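Local coordinates for Thiol:disulfide interchange protein dsbA-like (Escherichia coli, PDB 3C7M) that forms disulfide bonds in periplasmic proteins by transferring its own redox-active disulfide, and works with DsbI to introduce an essential disulfide into the arylsulfate sulfotransferase AssT, at residues 119-122 and 123-127; 69-72 and 73-77; 172-175 and 176-180. One frame throughout, in Å; residues are numbered along the deposited sequence. Where two conformers were deposited one is given.

How the contacts relate
Contacts 1 and 2 both join successive turns of a helix, whereas contact 3 is a tight turn at the end of a strand. Contact 2, in helix 65-81, is the buried one of the three. Its chemistry is mostly apolar packing plus regular backbone bonds. Contact 1, in helix 117-128, is partly buried: it pairs an apolar face with a salt bridge on an exposed side. The two helices touch through Leu125 and Val71. Contact 3 is also partly buried and lies on the opposite side of the chain's centre, with its nearest atoms about 17 Å from contact 2. There two hydroxyls, a backbone N-H and a water do most of the bonding.

Contact 1: residues 119-122 and 123-127; sequences AFIK and TGLDA
Ile121 and Leu125 lie one turn apart on helix 117-128, in the helical domain inserted into the thioredoxin fold of DsbA-like proteins. Their side chains run alongside each other on one face of the helix. The closest touch is between two methyl groups: Ile121 CG2 and Leu125 CD1 are 3.4 Å apart, closer than usual van der Waals contact. In Ile121 the chi1 of -73° turns CG2 beside the carbonyl carbon, facing the next turn. Both residues also pack on Gln132 and Phe135 of helix 132-139.

Lys122 and Asp126 have the same spacing but meet differently, one side chain slanting across the other. The lysine chain is extended up to its last torsion, where a bend (chi4 -71°) brings NZ to 2.6 Å from Asp126 OD2 in a salt bridge. NZ meets the oxygen nearly along its C-O axis. The aliphatic part takes part too, with Lys122 CG 3.3 Å from Asp126 OD2. Lys122 was modelled in two conformations, so the bridge is doubtful beyond this one.

Beneath the side chains, Leu125 N bonds to Ile121 O at 2.9 Å, and Asp126 N to Lys122 O at 2.8 Å. Thr123 N reaches Ala119 O at 3.2 Å. The Thr123 hydroxyl is hydrogen-bonded to NE1 of Trp111. The Phe120 ring stacks with Tyr100 and Tyr64.

The helix is therefore two-sided. Its apolar pair is held against a neighbouring helix. The charged pair is on the exposed side, where solvent probably weakens the bridge, consistent with the second conformation of Lys122.

Contact 2: residues 69-72 and 73-77; sequences SEVF and AVLIN
Val71 and Leu75 touch along helix 65-81, part of the helical domain that DsbA-like proteins insert into the thioredoxin fold. The apolar contact is between Val71 CG1 and Leu75 CD1, at 3.7 Å. The two side chains leave the helix in the same direction, flank to flank. With CG1 anti to the backbone N (chi1 169°), Val71 offers that branch to the following turn. Around this pair, Val71 meets Tyr100, and Leu75 meets Phe93 and Ala96, all of helix 92-106. The ring of Phe72 takes another direction and meets His57 and Phe93 edge-to-face.

The backbone bonds are those of a regular alpha helix. Ala73 N reaches Ser69 O at 2.8 Å, and Val74 N reaches Glu70 O at 3.0 Å. Leu75 N to Val71 O is also 3.0 Å, and Ile76 N to Phe72 O is 2.8 Å.

The polar side chains of Ser69 and Asn77 add further bonds. Ser69 OG bonds to His57 ND1 and to Gly65 O. Asn77 folds back on its own helix and also bonds to Thr147 through ND2. Ala73 O takes two donors from opposite faces of its plane: Asn77 N at 3.2 Å and Asn77 ND2 at 2.8 Å.

Contact 3: residues 172-175 and 176-180; sequences YLIY and TKSIK
Tyr175 O accepts the N-H of Ser178, with Ser178 N at 2.9 Å, closing a 3-10 turn as the chain leaves strand 172-174. The N-H comes from above the carbonyl plane, 48° out of it. Next along the turn, Ile179 N bonds to Thr176 O at 3.1 Å.

The Ser178 side chain grips the same carbonyl. Its chi1 of 74° puts OG between the backbone N and the carbonyl carbon, and from there it donates to Tyr175 O at 2.7 Å, in the carbonyl plane. Ser178 OG also has a weak bond to Asp6 O, beside strand 7-9.

Ile174 and Ile179 make the apolar part. Their side chains are set roughly perpendicular, and Ile174 CG2 is 4.0 Å from Ile179 CG1. Both pack on helix 182-193, Ile174 on Leu188 and Ile189, Ile179 on Met185.

A water spans the start of the turn. It donates to Ile174 O at 2.7 Å and to Thr176 OG1, also at 2.7 Å. Thr176 OG1 is bonded to Pro164 O as well, and Thr176 N to Gln161 OE1. The Thr176 side chain lies near, without touching, Cys29 and Cys32, the redox-active pair, reduced in this structure.

Two donors from one serine thus fix the carbonyl of Tyr175. The threonine hydroxyl ties the turn to the backbone of Pro164, probably the cis-proline that faces the CxxC motif in thioredoxin-fold proteins.

Contact 1: residues 119-122 and 123-127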
loop_
_atom_site.group_PDB
_atom_site.type_symbol
_atom_site.label_atom_id
_atom_site.label_comp_id
_atom_site.label_asym_id
_atom_site.label_seq_id
_atom_site.Cartn_x
_atom_site.Cartn_y
_atom_site.Cartn_z
ATOM N N ALA A 119 -3.235 7.321 20.109
ATOM C CA ALA A 119 -2.922 5.918 20.362
ATOM C C ALA A 119 -2.729 5.162 19.060
ATOM O O ALA A 119 -1.819 4.338 18.951
ATOM C CB ALA A 119 -4.001 5.269 21.183
ATOM N N PHE A 120 -3.571 5.437 18.065
ATOM C CA PHE A 120 -3.400 4.772 16.776
ATOM C C PHE A 120 -2.045 5.123 16.165
ATOM O O PHE A 120 -1.290 4.248 15.736
ATOM C CB PHE A 120 -4.519 5.126 15.793
ATOM C CG PHE A 120 -4.355 4.473 14.454
ATOM C CD1 PHE A 120 -4.864 3.193 14.229
ATOM C CD2 PHE A 120 -3.670 5.115 13.422
ATOM C CE1 PHE A 120 -4.710 2.556 13.005
ATOM C CE2 PHE A 120 -3.506 4.482 12.181
ATOM C CZ PHE A 120 -4.034 3.205 11.970
ATOM N N ILE A 121 -1.735 6.409 16.132
ATOM C CA ILE A 121 -0.466 6.857 15.562
ATOM C C ILE A 121 0.718 6.222 16.314
ATOM O O ILE A 121 1.684 5.765 15.686
ATOM C CB ILE A 121 -0.400 8.395 15.534
ATOM C CG1 ILE A 121 -1.335 8.935 14.443
ATOM C CG2 ILE A 121 1.027 8.878 15.293
ATOM C CD1 ILE A 121 -1.694 10.408 14.611
ATOM N N LYS A 122 0.619 6.169 17.645
ATOM C CA LYS A 122 1.691 5.617 18.484
ATOM C C LYS A 122 2.012 4.176 18.095
ATOM O O LYS A 122 3.181 3.790 18.027
ATOM C CB LYS A 122 1.310 5.683 19.970
ATOM C CG LYS A 122 2.412 5.223 20.910
ATOM C CD LYS A 122 2.088 5.542 22.365
ATOM C CE LYS A 122 3.294 5.288 23.271
ATOM N NZ LYS A 122 3.573 3.833 23.418
ATOM N N THR A 123 0.977 3.383 17.827
ATOM C CA THR A 123 1.170 1.979 17.486
ATOM C C THR A 123 2.115 1.853 16.294
ATOM O O THR A 123 3.092 1.099 16.334
ATOM C CB THR A 123 -0.159 1.282 17.196
ATOM O OG1 THR A 123 -0.900 1.175 18.419
ATOM C CG2 THR A 123 0.086 -0.117 16.633
ATOM N N GLY A 124 1.856 2.649 15.262
ATOM C CA GLY A 124 2.677 2.609 14.060
ATOM C C GLY A 124 4.055 3.190 14.244
ATOM O O GLY A 124 5.042 2.594 13.803
ATOM N N LEU A 125 4.122 4.354 14.894
ATOM C CA LEU A 125 5.400 5.044 15.080
ATOM C C LEU A 125 6.340 4.268 15.995
ATOM O O LEU A 125 7.538 4.152 15.705
ATOM C CB LEU A 125 5.203 6.473 15.592
ATOM C CG LEU A 125 4.443 7.444 14.688
ATOM C CD1 LEU A 125 4.473 8.814 15.332
ATOM C CD2 LEU A 125 5.032 7.476 13.269
ATOM N N ASP A 126 5.812 3.732 17.094
ATOM C CA ASP A 126 6.642 2.925 17.998
ATOM C C ASP A 126 7.263 1.741 17.266
ATOM O O ASP A 126 8.445 1.448 17.439
ATOM C CB ASP A 126 5.833 2.421 19.193
ATOM C CG ASP A 126 5.625 3.489 20.260
ATOM O OD1 ASP A 126 6.122 4.629 20.115
ATOM O OD2 ASP A 126 4.952 3.172 21.261
ATOM N N ALA A 127 6.466 1.070 16.438
ATOM C CA ALA A 127 6.949 -0.089 15.696
ATOM C C ALA A 127 8.030 0.326 14.699
ATOM O O ALA A 127 9.000 -0.404 14.462
ATOM C CB ALA A 127 5.796 -0.771 14.980
#

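Contact 2: residues 69-72 and 73-77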
loop_
_atom_site.group_PDB
_atom_site.type_symbol
_atom_site.label_atom_id
_atom_site.label_comp_id
_atom_site.label_asym_id
_atom_site.label_seq_id
_atom_site.Cartn_x
_atom_site.Cartn_y
_atom_site.Cartn_z
ATOM N N SER A 69 -2.848 6.629 6.570
ATOM C CA SER A 69 -2.270 7.248 5.375
ATOM C C SER A 69 -1.122 8.201 5.718
ATOM O O SER A 69 -0.074 8.168 5.074
ATOM C CB SER A 69 -3.339 7.973 4.556
ATOM O OG SER A 69 -4.166 7.032 3.891
ATOM N N GLU A 70 -1.315 9.037 6.737
ATOM C CA GLU A 70 -0.266 9.969 7.168
ATOM C C GLU A 70 0.991 9.236 7.608
ATOM O O GLU A 70 2.100 9.573 7.183
ATOM C CB GLU A 70 -0.763 10.853 8.304
ATOM C CG GLU A 70 -1.894 11.788 7.896
ATOM C CD GLU A 70 -2.416 12.617 9.058
ATOM O OE1 GLU A 70 -2.376 12.136 10.215
ATOM O OE2 GLU A 70 -2.869 13.756 8.809
ATOM N N VAL A 71 0.817 8.221 8.449
ATOM C CA VAL A 71 1.969 7.471 8.951
ATOM C C VAL A 71 2.697 6.806 7.782
ATOM O O VAL A 71 3.916 6.918 7.655
ATOM C CB VAL A 71 1.546 6.445 10.029
ATOM C CG1 VAL A 71 2.684 5.493 10.355
ATOM C CG2 VAL A 71 1.066 7.170 11.299
ATOM N N PHE A 72 1.945 6.138 6.910
ATOM C CA PHE A 72 2.561 5.443 5.780
ATOM C C PHE A 72 3.241 6.395 4.800
ATOM O O PHE A 72 4.324 6.084 4.313
ATOM C CB PHE A 72 1.551 4.568 5.034
ATOM C CG PHE A 72 0.967 3.442 5.857
ATOM C CD1 PHE A 72 1.713 2.789 6.848
ATOM C CD2 PHE A 72 -0.327 3.004 5.596
ATOM C CE1 PHE A 72 1.153 1.746 7.589
ATOM C CE2 PHE A 72 -0.891 1.955 6.328
ATOM C CZ PHE A 72 -0.152 1.319 7.315
ATOM N N ALA A 73 2.616 7.544 4.521
ATOM C CA ALA A 73 3.211 8.530 3.611
ATOM C C ALA A 73 4.529 9.047 4.173
ATOM O O ALA A 73 5.520 9.186 3.448
ATOM C CB ALA A 73 2.249 9.690 3.341
ATOM N N VAL A 74 4.545 9.321 5.472
ATOM C CA VAL A 74 5.782 9.782 6.112
ATOM C C VAL A 74 6.865 8.709 6.001
ATOM O O VAL A 74 7.989 8.985 5.572
ATOM C CB VAL A 74 5.544 10.195 7.579
ATOM C CG1 VAL A 74 6.864 10.255 8.351
ATOM C CG2 VAL A 74 4.821 11.542 7.629
ATOM N N LEU A 75 6.517 7.472 6.342
ATOM C CA LEU A 75 7.535 6.428 6.428
ATOM C C LEU A 75 8.034 5.962 5.068
ATOM O O LEU A 75 9.218 5.675 4.921
ATOM C CB LEU A 75 7.055 5.256 7.289
ATOM C CG LEU A 75 6.726 5.637 8.740
ATOM C CD1 LEU A 75 6.114 4.468 9.479
ATOM C CD2 LEU A 75 7.949 6.189 9.501
ATOM N N ILE A 76 7.144 5.915 4.078
ATOM C CA ILE A 76 7.555 5.583 2.703
ATOM C C ILE A 76 8.533 6.618 2.172
ATOM O O ILE A 76 9.557 6.270 1.594
ATOM C CB ILE A 76 6.346 5.420 1.743
ATOM C CG1 ILE A 76 5.657 4.095 2.028
ATOM C CG2 ILE A 76 6.805 5.436 0.276
ATOM C CD1 ILE A 76 4.283 3.966 1.392
ATOM N N ASN A 77 8.219 7.889 2.377
ATOM C CA ASN A 77 9.125 8.953 1.944
ATOM C C ASN A 77 10.483 8.907 2.637
ATOM O O ASN A 77 11.515 9.104 1.995
ATOM C CB ASN A 77 8.448 10.314 2.055
ATOM C CG ASN A 77 7.567 10.610 0.848
ATOM O OD1 ASN A 77 8.067 10.972 -0.226
ATOM N ND2 ASN A 77 6.255 10.430 1.003
#

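Contact 3: residues 172-175 and 176-180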
loop_
_atom_site.group_PDB
_atom_site.type_symbol
_atom_site.label_atom_id
_atom_site.label_comp_id
_atom_site.label_asym_id
_atom_site.label_seq_id
_atom_site.Cartn_x
_atom_site.Cartn_y
_atom_site.Cartn_z
ATOM N N TYR A 172 -3.600 -1.128 -15.748
ATOM C CA TYR A 172 -4.090 -2.503 -15.751
ATOM C C TYR A 172 -4.289 -3.005 -14.338
ATOM O O TYR A 172 -3.323 -3.223 -13.614
ATOM C CB TYR A 172 -3.117 -3.409 -16.520
ATOM C CG TYR A 172 -2.869 -2.930 -17.934
ATOM C CD1 TYR A 172 -3.825 -3.136 -18.933
ATOM C CD2 TYR A 172 -1.694 -2.261 -18.270
ATOM C CE1 TYR A 172 -3.613 -2.685 -20.238
ATOM C CE2 TYR A 172 -1.474 -1.802 -19.578
ATOM C CZ TYR A 172 -2.443 -2.023 -20.549
ATOM O OH TYR A 172 -2.231 -1.587 -21.843
ATOM N N LEU A 173 -5.553 -3.170 -13.954
ATOM C CA LEU A 173 -5.911 -3.632 -12.625
ATOM C C LEU A 173 -6.070 -5.150 -12.606
ATOM O O LEU A 173 -6.946 -5.717 -13.273
ATOM C CB LEU A 173 -7.201 -2.947 -12.150
ATOM C CG LEU A 173 -7.861 -3.425 -10.848
ATOM C CD1 LEU A 173 -6.899 -3.445 -9.677
ATOM C CD2 LEU A 173 -9.051 -2.543 -10.501
ATOM N N ILE A 174 -5.226 -5.815 -11.829
ATOM C CA ILE A 174 -5.354 -7.259 -11.677
ATOM C C ILE A 174 -6.602 -7.601 -10.859
ATOM O O ILE A 174 -6.942 -6.889 -9.917
ATOM C CB ILE A 174 -4.085 -7.855 -11.036
ATOM C CG1 ILE A 174 -2.890 -7.607 -11.971
ATOM C CG2 ILE A 174 -4.271 -9.349 -10.705
ATOM C CD1 ILE A 174 -1.527 -7.904 -11.363
ATOM N N TYR A 175 -7.310 -8.665 -11.239
ATOM C CA TYR A 175 -8.384 -9.167 -10.394
ATOM C C TYR A 175 -7.781 -10.037 -9.296
ATOM O O TYR A 175 -7.265 -11.131 -9.562
ATOM C CB TYR A 175 -9.431 -9.957 -11.203
ATOM C CG TYR A 175 -10.410 -9.075 -11.954
ATOM C CD1 TYR A 175 -11.341 -8.296 -11.265
ATOM C CD2 TYR A 175 -10.402 -9.014 -13.345
ATOM C CE1 TYR A 175 -12.237 -7.478 -11.943
ATOM C CE2 TYR A 175 -11.300 -8.202 -14.036
ATOM C CZ TYR A 175 -12.207 -7.433 -13.326
ATOM O OH TYR A 175 -13.091 -6.626 -14.014
ATOM N N THR A 176 -7.844 -9.546 -8.062
ATOM C CA THR A 176 -7.261 -10.243 -6.918
ATOM C C THR A 176 -7.703 -11.706 -6.797
ATOM O O THR A 176 -6.889 -12.578 -6.504
ATOM C CB THR A 176 -7.510 -9.453 -5.611
ATOM O OG1 THR A 176 -6.859 -8.185 -5.717
ATOM C CG2 THR A 176 -6.981 -10.200 -4.387
ATOM N N LYS A 177 -8.975 -11.972 -7.076
ATOM C CA LYS A 177 -9.528 -13.331 -6.963
ATOM C C LYS A 177 -8.934 -14.325 -7.963
ATOM O O LYS A 177 -9.067 -15.537 -7.776
ATOM C CB LYS A 177 -11.060 -13.306 -7.081
ATOM C CG LYS A 177 -11.601 -12.835 -8.421
ATOM C CD LYS A 177 -13.118 -12.991 -8.484
ATOM C CE LYS A 177 -13.677 -12.336 -9.734
ATOM N NZ LYS A 177 -15.156 -12.184 -9.669
ATOM N N SER A 178 -8.292 -13.818 -9.013
ATOM C CA SER A 178 -7.694 -14.669 -10.046
ATOM C C SER A 178 -6.274 -15.101 -9.702
ATOM O O SER A 178 -5.719 -15.986 -10.366
ATOM C CB SER A 178 -7.695 -13.963 -11.408
ATOM O OG SER A 178 -6.704 -12.949 -11.464
ATOM N N ILE A 179 -5.692 -14.474 -8.678
ATOM C CA ILE A 179 -4.291 -14.724 -8.306
ATOM C C ILE A 179 -4.134 -16.090 -7.646
ATOM O O ILE A 179 -4.669 -16.336 -6.566
ATOM C CB ILE A 179 -3.734 -13.625 -7.373
ATOM C CG1 ILE A 179 -3.792 -12.258 -8.068
ATOM C CG2 ILE A 179 -2.298 -13.971 -6.922
ATOM C CD1 ILE A 179 -3.543 -11.072 -7.141
ATOM N N LYS A 180 -3.385 -16.975 -8.294
ATOM C CA LYS A 180 -3.263 -18.347 -7.795
ATOM C C LYS A 180 -1.886 -18.703 -7.247
ATOM O O LYS A 180 -1.754 -19.663 -6.483
ATOM C CB LYS A 180 -3.726 -19.355 -8.849
ATOM C CG LYS A 180 -5.228 -19.264 -9.161
ATOM C CD LYS A 180 -6.096 -19.427 -7.900
ATOM C CE LYS A 180 -7.297 -18.473 -7.886
ATOM N NZ LYS A 180 -8.207 -18.654 -9.060
HETATM O O HOH W 1 -5.584 -6.673 -7.588
#